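Local coordinates for protein polymeric immunoglobulin receptor (PDB 4NOB) that probably binds polymeric immunoglobulins for transport across epithelia, through its extracellular immunoglobulin domains, at residues P7-Q12 against L105-S110; K39-Q44 against T51-S56. All coordinates share one frame; numbering follows the deposited sequence.

Contact 1: P7-Q12 against L105-S110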
ATOM      1  N   PRO A   7       4.392 -15.180  -3.415  1.00 14.12           N
ATOM      2  CA  PRO A   7       4.466 -15.061  -1.977  1.00 13.79           C
ATOM      3  C   PRO A   7       3.472 -14.015  -1.370  1.00 12.68           C
ATOM      4  O   PRO A   7       3.061 -14.185  -0.250  1.00 11.46           O
ATOM      5  CB  PRO A   7       5.919 -14.638  -1.701  1.00 16.68           C
ATOM      6  CG  PRO A   7       6.374 -14.098  -3.014  1.00 16.02           C
ATOM      7  CD  PRO A   7       5.688 -14.897  -4.060  1.00 14.40           C
ATOM      8  N   ILE A   8       3.267 -12.908  -2.084  1.00 13.31           N
ATOM      9  CA  ILE A   8       2.449 -11.783  -1.651  1.00 12.49           C
ATOM     10  C   ILE A   8       1.207 -11.742  -2.517  1.00 11.69           C
ATOM     11  O   ILE A   8       1.260 -11.911  -3.757  1.00 12.59           O
ATOM     12  CB  ILE A   8       3.222 -10.472  -1.711  1.00 13.42           C
ATOM     13  CG1 ILE A   8       4.663 -10.529  -1.157  1.00 14.45           C
ATOM     14  CG2 ILE A   8       2.410  -9.351  -1.049  1.00 14.48           C
ATOM     15  CD1 ILE A   8       4.753 -10.934   0.301  1.00 15.21           C
ATOM     16  N   PHE A   9       0.070 -11.481  -1.911  1.00  9.65           N
ATOM     17  CA  PHE A   9      -1.198 -11.245  -2.596  1.00 10.29           C
ATOM     18  C   PHE A   9      -1.870  -9.993  -2.030  1.00 11.15           C
ATOM     19  O   PHE A   9      -1.703  -9.684  -0.820  1.00 11.99           O
ATOM     20  CB  PHE A   9      -2.159 -12.461  -2.550  1.00  9.92           C
ATOM     21  CG  PHE A   9      -3.408 -12.334  -3.365  1.00  9.97           C
ATOM     22  CD1 PHE A   9      -3.382 -12.142  -4.721  1.00  9.77           C
ATOM     23  CD2 PHE A   9      -4.663 -12.286  -2.790  1.00 10.97           C
ATOM     24  CE1 PHE A   9      -4.536 -12.011  -5.480  1.00  9.69           C
ATOM     25  CE2 PHE A   9      -5.780 -12.167  -3.509  1.00 11.11           C
ATOM     26  CZ  PHE A   9      -5.787 -12.016  -4.848  1.00 11.05           C
ATOM     27  N   GLY A  10      -2.681  -9.342  -2.790  1.00  9.80           N
ATOM     28  CA  GLY A  10      -3.411  -8.142  -2.368  1.00  9.67           C
ATOM     29  C   GLY A  10      -4.457  -7.851  -3.428  1.00 10.03           C
ATOM     30  O   GLY A  10      -4.761  -8.712  -4.236  1.00  9.42           O
ATOM     31  N   PRO A  11      -5.041  -6.668  -3.403  1.00  9.49           N
ATOM     32  CA  PRO A  11      -6.061  -6.312  -4.388  1.00  9.21           C
ATOM     33  C   PRO A  11      -5.361  -5.773  -5.649  1.00  8.74           C
ATOM     34  O   PRO A  11      -4.688  -4.751  -5.636  1.00  9.86           O
ATOM     35  CB  PRO A  11      -6.799  -5.206  -3.677  1.00 10.77           C
ATOM     36  CG  PRO A  11      -5.792  -4.562  -2.763  1.00 10.99           C
ATOM     37  CD  PRO A  11      -4.762  -5.573  -2.469  1.00 10.38           C
ATOM     38  N   GLN A  12      -5.555  -6.415  -6.783  1.00  9.62           N
ATOM     39  CA  GLN A  12      -4.898  -6.051  -8.021  1.00 10.23           C
ATOM     40  C   GLN A  12      -5.304  -4.635  -8.440  1.00 10.34           C
ATOM     41  O   GLN A  12      -4.489  -3.881  -8.945  1.00 10.54           O
ATOM     42  CB  GLN A  12      -5.297  -7.077  -9.106  1.00 11.41           C
ATOM     43  CG  GLN A  12      -4.686  -6.801 -10.467  1.00 10.85           C
ATOM     44  CD  GLN A  12      -5.173  -7.784 -11.550  1.00 13.31           C
ATOM     45  OE1 GLN A  12      -5.868  -8.778 -11.233  1.00 13.96           O
ATOM     46  NE2 GLN A  12      -4.943  -7.440 -12.771  1.00 14.63           N
ATOM     47  N   LEU A 105      10.101  -9.296  -1.949  1.00 34.13           N
ATOM     48  CA  LEU A 105       8.803  -9.836  -2.150  1.00 23.79           C
ATOM     49  C   LEU A 105       7.740  -8.724  -2.249  1.00 17.84           C
ATOM     50  O   LEU A 105       7.607  -7.986  -1.345  1.00 15.63           O
ATOM     51  CB  LEU A 105       8.409 -10.779  -1.039  1.00 25.89           C
ATOM     52  CG  LEU A 105       9.437 -11.800  -0.575  1.00 34.76           C
ATOM     53  CD1 LEU A 105       8.802 -12.705   0.489  1.00 37.23           C
ATOM     54  CD2 LEU A 105       9.904 -12.577  -1.781  1.00 34.54           C
ATOM     55  N   SER A 106       7.055  -8.651  -3.399  1.00 13.42           N
ATOM     56  CA  SER A 106       6.036  -7.610  -3.566  1.00 13.29           C
ATOM     57  C   SER A 106       4.903  -7.987  -4.464  1.00 13.15           C
ATOM     58  O   SER A 106       4.944  -9.040  -5.136  1.00 13.67           O
ATOM     59  CB  SER A 106       6.672  -6.373  -4.083  1.00 15.65           C
ATOM     60  OG  SER A 106       7.137  -6.568  -5.409  1.00 17.17           O
ATOM     61  N   PHE A 107       3.810  -7.202  -4.364  1.00 10.86           N
ATOM     62  CA  PHE A 107       2.595  -7.367  -5.099  1.00 10.94           C
ATOM     63  C   PHE A 107       2.162  -6.036  -5.663  1.00 10.21           C
ATOM     64  O   PHE A 107       2.187  -5.037  -4.926  1.00 11.06           O
ATOM     65  CB  PHE A 107       1.516  -8.001  -4.242  1.00 11.68           C
ATOM     66  CG  PHE A 107       0.222  -8.184  -4.950  1.00  9.94           C
ATOM     67  CD1 PHE A 107      -0.077  -9.371  -5.657  1.00 10.80           C
ATOM     68  CD2 PHE A 107      -0.771  -7.209  -4.900  1.00  9.99           C
ATOM     69  CE1 PHE A 107      -1.276  -9.498  -6.281  1.00 10.72           C
ATOM     70  CE2 PHE A 107      -1.923  -7.355  -5.581  1.00 11.07           C
ATOM     71  CZ  PHE A 107      -2.216  -8.521  -6.244  1.00 10.83           C
ATOM     72  N   ASP A 108       1.786  -5.996  -6.945  1.00 11.30           N
ATOM     73  CA  ASP A 108       1.419  -4.736  -7.663  1.00  9.99           C
ATOM     74  C   ASP A 108      -0.075  -4.459  -7.438  1.00  9.69           C
ATOM     75  O   ASP A 108      -0.930  -5.298  -7.720  1.00 11.02           O
ATOM     76  CB  ASP A 108       1.675  -4.884  -9.139  1.00 11.98           C
ATOM     77  CG  ASP A 108       3.136  -5.015  -9.465  1.00 18.12           C
ATOM     78  OD1 ASP A 108       4.070  -4.881  -8.657  1.00 20.75           O
ATOM     79  OD2 ASP A 108       3.327  -5.397 -10.663  1.00 26.40           O
ATOM     80  N   VAL A 109      -0.338  -3.225  -7.029  1.00  9.48           N
ATOM     81  CA  VAL A 109      -1.678  -2.705  -6.795  1.00  9.69           C
ATOM     82  C   VAL A 109      -1.892  -1.488  -7.694  1.00 10.57           C
ATOM     83  O   VAL A 109      -1.094  -0.511  -7.630  1.00 12.06           O
ATOM     84  CB  VAL A 109      -1.839  -2.339  -5.329  1.00 10.00           C
ATOM     85  CG1 VAL A 109      -3.223  -1.739  -5.101  1.00 11.05           C
ATOM     86  CG2 VAL A 109      -1.603  -3.506  -4.414  1.00 10.70           C
ATOM     87  N   SER A 110      -2.951  -1.459  -8.503  1.00 10.65           N
ATOM     88  CA  SER A 110      -3.287  -0.304  -9.272  1.00 11.01           C
ATOM     89  C   SER A 110      -4.399   0.432  -8.512  1.00 12.22           C
ATOM     90  O   SER A 110      -5.444  -0.122  -8.160  1.00 14.75           O
ATOM     91  CB  SER A 110      -3.825  -0.787 -10.579  1.00 15.04           C
ATOM     92  OG  SER A 110      -4.441   0.256 -11.329  1.00 20.25           O
TER
HETATM   93  O   HOH W   1       4.086 -12.003  -4.990  1.00 23.68           O
HETATM   94  O   HOH W   2      -2.181  -4.274 -10.561  1.00 18.78           O

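Contact 2: K39-Q44 against T51-S56. With EDO (1,2-ethanediol), chain E.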
ATOM      1  N   LYS A  39       7.833  -4.115   6.295  1.00 10.42           N
ATOM      2  CA  LYS A  39       6.755  -4.012   5.354  1.00  9.01           C
ATOM      3  C   LYS A  39       6.753  -2.642   4.761  1.00  9.39           C
ATOM      4  O   LYS A  39       7.031  -1.632   5.424  1.00 11.00           O
ATOM      5  CB  LYS A  39       5.414  -4.189   6.065  1.00 10.32           C
ATOM      6  CG  LYS A  39       5.298  -5.284   7.085  1.00 11.42           C
ATOM      7  CD  LYS A  39       5.535  -6.666   6.610  1.00 12.35           C
ATOM      8  CE  LYS A  39       5.371  -7.806   7.584  1.00 12.43           C
ATOM      9  NZ  LYS A  39       6.203  -7.620   8.787  1.00 13.18           N
ATOM     10  N   TYR A  40       6.317  -2.544   3.493  1.00  9.06           N
ATOM     11  CA  TYR A  40       6.275  -1.223   2.820  1.00  9.14           C
ATOM     12  C   TYR A  40       5.130  -1.108   1.841  1.00  9.01           C
ATOM     13  O   TYR A  40       4.617  -2.095   1.326  1.00 10.00           O
ATOM     14  CB  TYR A  40       7.621  -0.906   2.122  1.00 10.35           C
ATOM     15  CG  TYR A  40       7.979  -1.834   1.021  1.00 10.81           C
ATOM     16  CD1 TYR A  40       7.448  -1.699  -0.268  1.00 11.27           C
ATOM     17  CD2 TYR A  40       8.799  -2.937   1.214  1.00 11.62           C
ATOM     18  CE1 TYR A  40       7.752  -2.599  -1.261  1.00 11.44           C
ATOM     19  CE2 TYR A  40       9.066  -3.820   0.209  1.00 13.16           C
ATOM     20  CZ  TYR A  40       8.524  -3.660  -1.044  1.00 13.13           C
ATOM     21  OH  TYR A  40       8.846  -4.501  -2.120  1.00 16.95           O
ATOM     22  N   TRP A  41       4.824   0.144   1.522  1.00  8.99           N
ATOM     23  CA  TRP A  41       3.919   0.557   0.479  1.00  9.33           C
ATOM     24  C   TRP A  41       4.717   1.615  -0.292  1.00  9.75           C
ATOM     25  O   TRP A  41       5.140   2.606   0.267  1.00 10.29           O
ATOM     26  CB  TRP A  41       2.650   1.120   1.046  1.00  9.79           C
ATOM     27  CG  TRP A  41       1.677   1.755   0.119  1.00  9.37           C
ATOM     28  CD1 TRP A  41       1.414   3.097   0.043  1.00  8.48           C
ATOM     29  CD2 TRP A  41       0.800   1.118  -0.831  1.00  9.05           C
ATOM     30  NE1 TRP A  41       0.449   3.362  -0.899  1.00  9.62           N
ATOM     31  CE2 TRP A  41       0.014   2.140  -1.410  1.00 10.17           C
ATOM     32  CE3 TRP A  41       0.589  -0.206  -1.221  1.00 10.31           C
ATOM     33  CZ2 TRP A  41      -0.985   1.888  -2.346  1.00 10.24           C
ATOM     34  CZ3 TRP A  41      -0.397  -0.446  -2.142  1.00 11.91           C
ATOM     35  CH2 TRP A  41      -1.170   0.598  -2.680  1.00 11.70           C
ATOM     36  N   CYS A  42       4.795   1.442  -1.599  1.00 10.19           N
ATOM     37  CA  CYS A  42       5.589   2.345  -2.467  1.00 10.78           C
ATOM     38  C   CYS A  42       4.824   2.619  -3.774  1.00 10.40           C
ATOM     39  O   CYS A  42       3.986   1.843  -4.203  1.00  9.96           O
ATOM     40  CB  CYS A  42       6.968   1.754  -2.736  1.00 13.01           C
ATOM     41  SG  CYS A  42       7.011   0.200  -3.645  1.00 15.02           S
ATOM     42  N   ARG A  43       5.149   3.770  -4.388  1.00 11.01           N
ATOM     43  CA  ARG A  43       4.593   4.165  -5.681  1.00 10.24           C
ATOM     44  C   ARG A  43       5.625   4.039  -6.767  1.00 12.48           C
ATOM     45  O   ARG A  43       6.741   4.497  -6.624  1.00 12.57           O
ATOM     46  CB  ARG A  43       4.158   5.659  -5.609  1.00 11.66           C
ATOM     47  CG  ARG A  43       3.418   6.124  -6.870  1.00 14.50           C
ATOM     48  CD  ARG A  43       2.703   7.518  -6.707  1.00 18.24           C
ATOM     49  NE  ARG A  43       1.830   7.737  -7.870  1.00 22.78           N
ATOM     50  CZ  ARG A  43       0.867   8.592  -7.878  1.00 26.17           C
ATOM     51  NH1 ARG A  43       0.590   9.328  -6.848  1.00 25.67           N
ATOM     52  NH2 ARG A  43       0.198   8.756  -9.008  1.00 40.05           N
ATOM     53  N   GLN A  44       5.236   3.295  -7.795  1.00 12.20           N
ATOM     54  CA  GLN A  44       6.088   3.144  -8.970  1.00 14.63           C
ATOM     55  C   GLN A  44       6.146   4.417  -9.762  1.00 15.39           C
ATOM     56  O   GLN A  44       5.150   5.091 -10.055  1.00 16.02           O
ATOM     57  CB  GLN A  44       5.475   2.061  -9.860  1.00 17.26           C
ATOM     58  CG  GLN A  44       5.351   0.722  -9.231  1.00 23.67           C
ATOM     59  CD  GLN A  44       5.474  -0.436 -10.188  1.00 33.77           C
ATOM     60  OE1 GLN A  44       6.587  -0.728 -10.638  1.00 41.29           O
ATOM     61  NE2 GLN A  44       4.348  -1.117 -10.490  1.00 37.13           N
ATOM     62  N   THR A  51       9.050   4.240  -4.959  1.00 14.39           N
ATOM     63  CA  THR A  51       9.356   5.175  -3.863  1.00 14.45           C
ATOM     64  C   THR A  51       8.469   4.861  -2.662  1.00 12.13           C
ATOM     65  O   THR A  51       7.281   4.996  -2.802  1.00 12.14           O
ATOM     66  CB  THR A  51       9.176   6.606  -4.304  1.00 16.57           C
ATOM     67  OG1 THR A  51      10.121   6.871  -5.407  1.00 22.53           O
ATOM     68  CG2 THR A  51       9.306   7.630  -3.167  1.00 18.26           C
ATOM     69  N   THR A  52       9.130   4.576  -1.562  1.00 13.65           N
ATOM     70  CA  THR A  52       8.428   4.298  -0.303  1.00 13.73           C
ATOM     71  C   THR A  52       7.636   5.442   0.143  1.00 12.23           C
ATOM     72  O   THR A  52       8.145   6.582   0.278  1.00 13.73           O
ATOM     73  CB  THR A  52       9.360   3.863   0.797  1.00 14.28           C
ATOM     74  OG1 THR A  52      10.127   2.760   0.335  1.00 22.05           O
ATOM     75  CG2 THR A  52       8.613   3.371   2.053  1.00 14.47           C
ATOM     76  N   LEU A  53       6.350   5.201   0.432  1.00 11.94           N
ATOM     77  CA  LEU A  53       5.464   6.187   0.996  1.00 11.52           C
ATOM     78  C   LEU A  53       5.132   5.908   2.470  1.00 10.68           C
ATOM     79  O   LEU A  53       4.914   6.861   3.230  1.00 11.18           O
ATOM     80  CB  LEU A  53       4.116   6.249   0.227  1.00 12.60           C
ATOM     81  CG  LEU A  53       4.313   6.694  -1.230  1.00 13.93           C
ATOM     82  CD1 LEU A  53       3.007   6.541  -1.968  1.00 14.13           C
ATOM     83  CD2 LEU A  53       4.871   8.119  -1.330  1.00 14.75           C
ATOM     84  N   ILE A  54       5.171   4.655   2.884  1.00 10.12           N
ATOM     85  CA  ILE A  54       4.977   4.322   4.312  1.00 10.18           C
ATOM     86  C   ILE A  54       5.635   3.014   4.576  1.00 10.85           C
ATOM     87  O   ILE A  54       5.621   2.131   3.654  1.00 11.59           O
ATOM     88  CB  ILE A  54       3.441   4.402   4.691  1.00 11.43           C
ATOM     89  CG1 ILE A  54       3.287   4.195   6.166  1.00 10.38           C
ATOM     90  CG2 ILE A  54       2.630   3.443   3.872  1.00 14.06           C
ATOM     91  CD1 ILE A  54       1.857   4.572   6.665  1.00 12.59           C
ATOM     92  N   SER A  55       6.253   2.796   5.729  1.00 10.22           N
ATOM     93  CA  SER A  55       6.798   1.532   6.032  1.00 11.70           C
ATOM     94  C   SER A  55       6.623   1.217   7.539  1.00 12.29           C
ATOM     95  O   SER A  55       6.444   2.153   8.373  1.00 12.50           O
ATOM     96  CB  SER A  55       8.274   1.446   5.600  1.00 15.22           C
ATOM     97  OG  SER A  55       9.039   2.148   6.627  1.00 20.97           O
ATOM     98  N   SER A  56       6.781  -0.038   7.862  1.00 11.71           N
ATOM     99  CA  SER A  56       6.648  -0.539   9.227  1.00 11.72           C
ATOM    100  C   SER A  56       7.816  -0.091  10.130  1.00 13.89           C
ATOM    101  O   SER A  56       7.706  -0.331  11.359  1.00 19.77           O
ATOM    102  CB  SER A  56       6.484  -2.050   9.304  1.00 12.27           C
ATOM    103  OG  SER A  56       7.634  -2.703   8.781  1.00 13.34           O
TER
HETATM  104  C1  EDO E 204       0.744  10.687  -3.099  1.00 27.69           C
HETATM  105  O1  EDO E 204      -0.027  10.797  -4.314  1.00 31.06           O
HETATM  106  C2  EDO E 204       1.555   9.465  -3.206  1.00 31.13           C
HETATM  107  O2  EDO E 204       2.497   9.574  -4.280  1.00 28.61           O
HETATM  108  O   HOH W   3       6.209  -5.255  10.524  1.00 19.65           O

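Contact 1: P7-Q12 against L105-S110
The F107 ring packs one face against the backbone of F9 and G10, where the N-terminal segment of this immunoglobulin V-set domain runs alongside strand 105-114, ahead of the parallel pairing of that strand with strand 13-17. G10 N sits 3.4 Å above the ring plane, over its centre, and G10 CA makes a CH-pi contact with the same face, 4.0 Å from the ring centroid. With CG anti to the backbone N (chi1 179°), the F107 side chain extends to segment 7-12, while P11 C and Q12 N come to the ring edge. The F9 side chain runs beside that of F107 in the same direction, the two ring planes inclined at 71°. A serine in place of F107 would probably strip the F9-G10 backbone of the surface it rests on and deprive the F9 ring of its neighbour. Toward P7, I8 spans S106, CG2 meeting F107 CB at 3.6 Å and CG1 lying against L105 CB at 3.8 Å. I8 is buried, its side chain also touching C96 and L98 of strand 92-98. Water 1 joins I8 N to S106 O where the backbones stand too far apart to pair. At the other end they close up: P11 O approaches V109 CG1 at 3.4 Å, and Q12 O receives a nearly straight bond from S110 N (2.9 Å, 172°) as well as one from water 2.

Contact 2: K39-Q44 against T51-S56
W41 and I54 form the tight centre of this antiparallel pairing, W41 CB resting on I54 CG2 at 3.7 Å. Strand 39-44 corresponds to strand C of the V-set fold, and a classic beta bulge interrupts its partner: W41 O accepts L53 N at 2.9 Å in the carbonyl plane and, more weakly, I54 N, while W41 N returns a bond to I54 O. The bulge brings L53 CB to within 4.2 Å of W41 CD1; the indole lies nearly parallel to the Y94 ring and bonds through NE1 to Y64 OH. At the far end, S56 OG receives K39 N in an essentially straight bond (2.9 Å, 179°), and the bent K39 chain takes NZ to the carbonyls of T37 and R35. At the other end R43 and T51 still exchange two backbone N-to-O bonds of 2.9 Å; only their side chains are looser. T51 is exposed, and the extended R43 chain carries NH1 to D89 O and to O2 of a 1,2-ethanediol (3.2 Å), probably from the crystallisation liquor. Apart from the bond to S56 OG, the hydrogen bonds across the contact join backbone groups, so the register probably depends little on side-chain polarity, and the C42-C50 disulfide ties the hairpin covalently.

Overall arrangement
Contact 2 is nested within the loop that contact 1 closes, and both reach one sheet, their centres about 13 Å apart. Strand 92-98 lies between them, pairing with 39-44 on one flank and with 105-114 on the other; its C96, joined to C26 by a disulfide, is touched by I8 and F107 of contact 1. The two contacts also meet directly: Y40 OH packs against S106 CB at 3.5 Å, and W41 CH2 against V109 CG1 at 3.9 Å. The N-linked sugar lies apart from both, about 10 Å from the F9 side chain and about 12 Å from that of K39, while the magnesium ion is about 10 Å from the R43 side chain.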